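Local coordinates for prolyl oligopeptidase (Galerina marginata, PDB 5N4B), which cleaves peptide bonds on the C-terminal side of proline and also closes peptides into macrocycles during amanitin toxin biosynthesis, at residues Tyr275-Lys280 with Tyr311-Ile317; Asn286-Ala291 with His303-Asn309. The protein carries 1 engineered substitution. All blocks are in the same frame, centred on the assembly; numbering follows the deposited sequence.

Contact 1: Tyr275-Lys280 with Tyr311-Ile317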
loop_
_atom_site.group_PDB
_atom_site.type_symbol
_atom_site.label_atom_id
_atom_site.label_comp_id
_atom_site.label_asym_id
_atom_site.label_seq_id
_atom_site.Cartn_x
_atom_site.Cartn_y
_atom_site.Cartn_z
ATOM N N TYR A 275 14.616 -18.137 -8.904
ATOM C CA TYR A 275 14.944 -17.634 -7.594
ATOM C C TYR A 275 13.785 -17.816 -6.639
ATOM O O TYR A 275 12.618 -17.587 -7.007
ATOM C CB TYR A 275 15.259 -16.160 -7.702
ATOM C CG TYR A 275 16.329 -15.783 -8.701
ATOM C CD1 TYR A 275 17.692 -16.005 -8.447
ATOM C CD2 TYR A 275 16.015 -15.188 -9.918
ATOM C CE1 TYR A 275 18.657 -15.643 -9.348
ATOM C CE2 TYR A 275 17.018 -14.812 -10.813
ATOM C CZ TYR A 275 18.329 -15.053 -10.505
ATOM O OH TYR A 275 19.276 -14.657 -11.417
ATOM N N LEU A 276 14.105 -18.213 -5.394
ATOM C CA LEU A 276 13.120 -18.346 -4.328
ATOM C C LEU A 276 13.484 -17.436 -3.185
ATOM O O LEU A 276 14.611 -17.488 -2.675
ATOM C CB LEU A 276 13.086 -19.777 -3.816
ATOM C CG LEU A 276 12.110 -20.077 -2.657
ATOM C CD1 LEU A 276 10.687 -20.094 -3.107
ATOM C CD2 LEU A 276 12.482 -21.409 -1.976
ATOM N N TYR A 277 12.530 -16.616 -2.793
ATOM C CA TYR A 277 12.643 -15.768 -1.627
ATOM C C TYR A 277 11.775 -16.361 -0.518
ATOM O O TYR A 277 10.694 -16.917 -0.774
ATOM C CB TYR A 277 12.110 -14.370 -1.899
ATOM C CG TYR A 277 12.695 -13.660 -3.109
ATOM C CD1 TYR A 277 14.001 -13.284 -3.171
ATOM C CD2 TYR A 277 11.885 -13.307 -4.150
ATOM C CE1 TYR A 277 14.498 -12.637 -4.274
ATOM C CE2 TYR A 277 12.383 -12.647 -5.256
ATOM C CZ TYR A 277 13.689 -12.298 -5.299
ATOM O OH TYR A 277 14.178 -11.579 -6.394
ATOM N N GLN A 278 12.253 -16.285 0.715
ATOM C CA GLN A 278 11.482 -16.671 1.896
ATOM C C GLN A 278 11.458 -15.554 2.923
ATOM O O GLN A 278 12.482 -14.909 3.184
ATOM C CB GLN A 278 12.029 -17.916 2.572
ATOM C CG GLN A 278 12.305 -19.058 1.573
ATOM C CD GLN A 278 12.702 -20.355 2.210
ATOM O OE1 GLN A 278 12.179 -20.750 3.266
ATOM N NE2 GLN A 278 13.644 -21.027 1.575
ATOM N N PHE A 279 10.285 -15.356 3.514
ATOM C CA PHE A 279 10.028 -14.291 4.477
ATOM C C PHE A 279 9.415 -14.905 5.720
ATOM O O PHE A 279 8.458 -15.690 5.620
ATOM C CB PHE A 279 9.066 -13.233 3.920
ATOM C CG PHE A 279 9.444 -12.719 2.554
ATOM C CD1 PHE A 279 8.976 -13.371 1.421
ATOM C CD2 PHE A 279 10.265 -11.614 2.403
ATOM C CE1 PHE A 279 9.317 -12.909 0.128
ATOM C CE2 PHE A 279 10.630 -11.176 1.103
ATOM C CZ PHE A 279 10.164 -11.814 0.007
ATOM N N LYS A 280 9.896 -14.522 6.876
ATOM C CA LYS A 280 9.348 -15.047 8.148
ATOM C C LYS A 280 8.455 -14.061 8.896
ATOM O O LYS A 280 7.768 -14.475 9.839
ATOM C CB LYS A 280 10.477 -15.522 9.065
ATOM C CG LYS A 280 11.405 -14.452 9.558
ATOM C CD LYS A 280 12.325 -15.008 10.625
ATOM C CE LYS A 280 13.217 -13.900 11.180
ATOM N NZ LYS A 280 14.134 -14.458 12.235
ATOM N N TYR A 311 18.369 -15.231 7.953
ATOM C CA TYR A 311 17.631 -13.976 7.937
ATOM C C TYR A 311 18.509 -12.872 8.502
ATOM O O TYR A 311 18.757 -12.815 9.709
ATOM C CB TYR A 311 16.336 -14.105 8.748
ATOM C CG TYR A 311 15.262 -14.896 8.028
ATOM C CD1 TYR A 311 14.509 -14.302 7.017
ATOM C CD2 TYR A 311 15.014 -16.225 8.336
ATOM C CE1 TYR A 311 13.542 -14.992 6.341
ATOM C CE2 TYR A 311 14.040 -16.947 7.672
ATOM C CZ TYR A 311 13.296 -16.325 6.681
ATOM O OH TYR A 311 12.332 -17.019 5.998
ATOM N N ALA A 312 18.928 -11.958 7.640
ATOM C CA ALA A 312 19.802 -10.857 8.055
ATOM C C ALA A 312 19.586 -9.579 7.246
ATOM O O ALA A 312 19.829 -8.479 7.752
ATOM C CB ALA A 312 21.256 -11.253 7.964
ATOM N N ALA A 313 19.122 -9.696 6.003
ATOM C CA ALA A 313 19.051 -8.537 5.136
ATOM C C ALA A 313 18.022 -8.785 4.040
ATOM O O ALA A 313 17.566 -9.917 3.827
ATOM C CB ALA A 313 20.436 -8.255 4.531
ATOM N N ASP A 314 17.683 -7.712 3.338
ATOM C CA ASP A 314 16.766 -7.712 2.197
ATOM C C ASP A 314 17.576 -7.968 0.933
ATOM O O ASP A 314 18.601 -7.314 0.728
ATOM C CB ASP A 314 16.161 -6.296 2.174
ATOM C CG ASP A 314 15.106 -6.040 1.095
ATOM O OD1 ASP A 314 15.027 -6.773 0.108
ATOM O OD2 ASP A 314 14.371 -5.018 1.233
ATOM N N TYR A 315 17.180 -8.960 0.142
ATOM C CA TYR A 315 17.820 -9.246 -1.135
ATOM C C TYR A 315 16.738 -9.369 -2.199
ATOM O O TYR A 315 15.811 -10.167 -2.046
ATOM C CB TYR A 315 18.575 -10.563 -1.075
ATOM C CG TYR A 315 19.751 -10.660 -0.144
ATOM C CD1 TYR A 315 19.556 -11.010 1.196
ATOM C CD2 TYR A 315 21.055 -10.425 -0.584
ATOM C CE1 TYR A 315 20.591 -11.138 2.055
ATOM C CE2 TYR A 315 22.083 -10.552 0.276
ATOM C CZ TYR A 315 21.869 -10.912 1.580
ATOM O OH TYR A 315 22.975 -11.092 2.394
ATOM N N ASN A 316 16.862 -8.606 -3.272
ATOM C CA ASN A 316 15.935 -8.666 -4.386
ATOM C C ASN A 316 16.722 -8.685 -5.695
ATOM O O ASN A 316 17.519 -7.778 -5.945
ATOM C CB ASN A 316 14.958 -7.482 -4.332
ATOM C CG ASN A 316 13.804 -7.629 -5.333
ATOM O OD1 ASN A 316 13.802 -6.980 -6.346
ATOM N ND2 ASN A 316 12.893 -8.568 -5.077
ATOM N N ILE A 317 16.479 -9.665 -6.548
ATOM C CA ILE A 317 17.234 -9.776 -7.785
ATOM C C ILE A 317 16.899 -8.647 -8.753
ATOM O O ILE A 317 15.725 -8.326 -8.986
ATOM C CB ILE A 317 16.912 -11.098 -8.499
ATOM C CG1 ILE A 317 17.176 -12.310 -7.623
ATOM C CG2 ILE A 317 17.699 -11.194 -9.832
ATOM C CD1 ILE A 317 18.544 -12.400 -7.119
#
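Y275 stands across from I317 at one end and K280 across from Y311 at the other, on backbones that run roughly antiparallel without pairing as neighbours in a sheet. The axes of strands 275-279 and 315-317 come no closer than 8.9 Å, and their directions differ by 155°, so side chains must bridge the gap. Y277 makes the one hydrogen bond between the two segments: its ring reaches across until OH accepts the backbone N-H of I317, OH to N 3.0 Å and nearly straight. I317 N lies near the ring plane. The same hydroxyl is hydrogen-bonded to D266, so two partners hold it, and tyrosine supplies both the length and the polar end. The strands belong to consecutive four-stranded blades of the seven-bladed beta-propeller, 275-279 in the second strand of one blade and 315-317 in the first strand of the next, which makes this part of the blade-to-blade interface. I317 fits here because its branches spread over an aromatic face. CG1 sits above the centre of the Y275 ring, 3.7 Å from the centroid, while CG2 lies over the CE2-CZ side and CD1 over the CD1-CE1 side. V325 and I327 of the neighbouring strand 324-329, in the same blade as I317, pack against it. At the exposed end K280, with CG swung between its backbone N and carbonyl carbon (chi1 65°), lays an extended chain over one face of Y311, the two side chains running in opposite directions. K280 CG is 3.8 Å from the ring centroid, making a CH-pi contact for which a long aliphatic chain is well suited. Y311 also brings its CE1 to 3.3 Å from Q278 O, and W261 meets its ring edge-to-face.

Contact 2: Asn286-Ala291 with His303-Asn309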
loop_
_atom_site.group_PDB
_atom_site.type_symbol
_atom_site.label_atom_id
_atom_site.label_comp_id
_atom_site.label_asym_id
_atom_site.label_seq_id
_atom_site.Cartn_x
_atom_site.Cartn_y
_atom_site.Cartn_z
ATOM N N ASN A 286 15.076 -11.470 4.141
ATOM C CA ASN A 286 14.687 -12.631 3.410
ATOM C C ASN A 286 15.803 -13.580 3.042
ATOM O O ASN A 286 16.896 -13.238 2.905
ATOM C CB ASN A 286 13.862 -12.257 2.137
ATOM C CG ASN A 286 14.660 -11.562 1.039
ATOM O OD1 ASN A 286 15.086 -12.141 0.065
ATOM N ND2 ASN A 286 14.819 -10.369 1.220
ATOM N N LEU A 287 15.422 -14.824 2.859
ATOM C CA LEU A 287 16.314 -15.801 2.285
ATOM C C LEU A 287 16.264 -15.704 0.760
ATOM O O LEU A 287 15.323 -15.167 0.158
ATOM C CB LEU A 287 15.932 -17.239 2.708
ATOM C CG LEU A 287 15.762 -17.440 4.208
ATOM C CD1 LEU A 287 15.518 -18.906 4.510
ATOM C CD2 LEU A 287 16.901 -16.932 5.007
ATOM N N LEU A 288 17.291 -16.223 0.123
ATOM C CA LEU A 288 17.385 -16.221 -1.330
ATOM C C LEU A 288 18.094 -17.495 -1.760
ATOM O O LEU A 288 19.277 -17.698 -1.453
ATOM C CB LEU A 288 18.149 -14.987 -1.832
ATOM C CG LEU A 288 18.565 -15.013 -3.316
ATOM C CD1 LEU A 288 17.365 -14.952 -4.153
ATOM C CD2 LEU A 288 19.543 -13.892 -3.620
ATOM N N TRP A 289 17.348 -18.367 -2.434
ATOM C CA TRP A 289 17.884 -19.609 -2.973
ATOM C C TRP A 289 17.783 -19.556 -4.491
ATOM O O TRP A 289 16.902 -18.866 -5.059
ATOM C CB TRP A 289 17.164 -20.853 -2.434
ATOM C CG TRP A 289 17.256 -21.094 -0.945
ATOM C CD1 TRP A 289 17.970 -20.403 -0.022
ATOM C CD2 TRP A 289 16.578 -22.132 -0.241
ATOM N NE1 TRP A 289 17.767 -20.944 1.232
ATOM C CE2 TRP A 289 16.929 -22.017 1.116
ATOM C CE3 TRP A 289 15.699 -23.140 -0.641
ATOM C CZ2 TRP A 289 16.444 -22.881 2.081
ATOM C CZ3 TRP A 289 15.185 -24.001 0.333
ATOM C CH2 TRP A 289 15.598 -23.873 1.667
ATOM N N VAL A 290 18.693 -20.256 -5.168
ATOM C CA VAL A 290 18.818 -20.185 -6.613
ATOM C C VAL A 290 18.836 -21.581 -7.186
ATOM O O VAL A 290 19.660 -22.399 -6.782
ATOM C CB VAL A 290 20.114 -19.457 -7.024
ATOM C CG1 VAL A 290 20.213 -19.376 -8.563
ATOM C CG2 VAL A 290 20.186 -18.068 -6.404
ATOM N N ALA A 291 17.999 -21.831 -8.166
ATOM C CA ALA A 291 17.975 -23.084 -8.907
ATOM C C ALA A 291 18.356 -22.826 -10.352
ATOM O O ALA A 291 17.961 -21.815 -10.952
ATOM C CB ALA A 291 16.608 -23.759 -8.897
ATOM N N HIS A 303 16.556 -28.502 -7.514
ATOM C CA HIS A 303 17.742 -28.406 -6.693
ATOM C C HIS A 303 17.977 -26.932 -6.347
ATOM O O HIS A 303 18.319 -26.131 -7.217
ATOM C CB HIS A 303 18.933 -29.018 -7.400
ATOM C CG HIS A 303 20.170 -28.975 -6.582
ATOM N ND1 HIS A 303 20.166 -29.197 -5.221
ATOM C CD2 HIS A 303 21.451 -28.712 -6.919
ATOM C CE1 HIS A 303 21.392 -29.066 -4.754
ATOM N NE2 HIS A 303 22.194 -28.789 -5.762
ATOM N N TRP A 304 17.834 -26.592 -5.070
ATOM C CA TRP A 304 18.100 -25.240 -4.591
ATOM C C TRP A 304 19.515 -25.114 -4.077
ATOM O O TRP A 304 19.922 -25.860 -3.178
ATOM C CB TRP A 304 17.143 -24.890 -3.468
ATOM C CG TRP A 304 15.748 -24.883 -3.848
ATOM C CD1 TRP A 304 14.775 -25.778 -3.478
ATOM C CD2 TRP A 304 15.110 -23.944 -4.723
ATOM N NE1 TRP A 304 13.602 -25.446 -4.046
ATOM C CE2 TRP A 304 13.757 -24.323 -4.820
ATOM C CE3 TRP A 304 15.551 -22.803 -5.418
ATOM C CZ2 TRP A 304 12.840 -23.607 -5.569
ATOM C CZ3 TRP A 304 14.599 -22.094 -6.175
ATOM C CH2 TRP A 304 13.285 -22.514 -6.242
ATOM N N ARG A 305 20.223 -24.090 -4.566
ATOM C CA ARG A 305 21.455 -23.626 -3.968
ATOM C C ARG A 305 21.115 -22.543 -2.946
ATOM O O ARG A 305 20.519 -21.517 -3.295
ATOM C CB ARG A 305 22.386 -23.049 -5.025
ATOM C CG ARG A 305 23.717 -22.556 -4.493
ATOM C CD ARG A 305 24.613 -22.120 -5.590
ATOM N NE ARG A 305 25.877 -21.649 -5.071
ATOM C CZ ARG A 305 26.915 -21.306 -5.838
ATOM N NH1 ARG A 305 26.845 -21.380 -7.156
ATOM N NH2 ARG A 305 28.047 -20.894 -5.274
ATOM N N LYS A 306 21.514 -22.752 -1.700
ATOM C CA LYS A 306 21.077 -21.938 -0.555
ATOM C C LYS A 306 22.027 -20.748 -0.366
ATOM O O LYS A 306 22.739 -20.614 0.625
ATOM C CB LYS A 306 20.935 -22.804 0.686
ATOM C CG LYS A 306 19.916 -23.934 0.533
ATOM C CD LYS A 306 19.820 -24.775 1.841
ATOM C CE LYS A 306 18.845 -25.933 1.722
ATOM N NZ LYS A 306 18.981 -26.732 3.003
ATOM N N VAL A 307 21.937 -19.823 -1.320
ATOM C CA VAL A 307 22.901 -18.730 -1.423
ATOM C C VAL A 307 22.834 -17.822 -0.210
ATOM O O VAL A 307 23.869 -17.472 0.377
ATOM C CB VAL A 307 22.721 -17.959 -2.739
ATOM C CG1 VAL A 307 23.599 -16.769 -2.805
ATOM C CG2 VAL A 307 23.026 -18.858 -3.904
ATOM N N VAL A 308 21.632 -17.378 0.153
ATOM C CA VAL A 308 21.381 -16.640 1.393
ATOM C C VAL A 308 20.495 -17.530 2.246
ATOM O O VAL A 308 19.329 -17.777 1.903
ATOM C CB VAL A 308 20.725 -15.267 1.144
ATOM C CG1 VAL A 308 20.373 -14.583 2.474
ATOM C CG2 VAL A 308 21.615 -14.347 0.293
ATOM N N ASN A 309 21.040 -18.042 3.356
ATOM C CA ASN A 309 20.338 -19.037 4.147
ATOM C C ASN A 309 20.200 -18.671 5.620
ATOM O O ASN A 309 19.886 -19.542 6.434
ATOM C CB ASN A 309 20.983 -20.408 3.999
ATOM C CG ASN A 309 20.034 -21.511 4.283
ATOM O OD1 ASN A 309 18.845 -21.441 3.954
ATOM N ND2 ASN A 309 20.555 -22.568 4.919
#
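W289 packs against K306 and N309 at the outer edge of a beta-propeller blade, where strand 287-292 is antiparallel to the outermost strand 305-308. K306 runs alongside the indole in the same direction: its CG makes a CH-pi contact over the five-membered ring, 3.7 Å from the centroid, and CD and CE continue beside the six-membered ring. Lysine suits this exposed site because its long aliphatic chain can lie along the indole, and tryptophan offers a broad ring with one N-H donor. N309 meets the N-H edge: NE1 donates to OD1 at 3.0 Å, a bent bond (137°) with the donor above the amide plane while OD1 stays close to the ring plane. Y253 meets the same indole edge-to-face. At the CE3 corner, on the same side of the indole plane as K306, W304 comes in obliquely, its CB 3.6 Å from W289 CE3, and its six-membered ring passes the small A291.

Behind these, the hydrogen-bonded pairs L288-V308 and V290-R305 set the register, with K306 and V307 both opposite W289 between them. This beta bulge, with K306 at the centre of an inverse gamma turn, puts V307 CG2 3.9 Å from V290 CG2. The extended R305 leads away, its NH1 and NH2 bonding to the carbonyl oxygens of L343 and K345, respectively. In the V290-R305 pair, R305 N donates to V290 O at 2.8 Å, from above the carbonyl plane.

The two contacts have centres 9 Å apart, and along the chain contact 2 is nested within the loop that contact 1 closes. Contact 2 pairs the outer two strands of one blade, whereas contact 1 joins that blade to the next. They meet where strands 273-279 and 287-292 are neighbours: L276 O lies 2.9 Å from W289 N, a probable hydrogen bond. A second probable bond, A313 O to N286 N at 3.0 Å, ties the connection that leads into the next blade back to this one. Both contacts lie in the propeller, away from the charge-relay residues D662, H699 and the engineered A578.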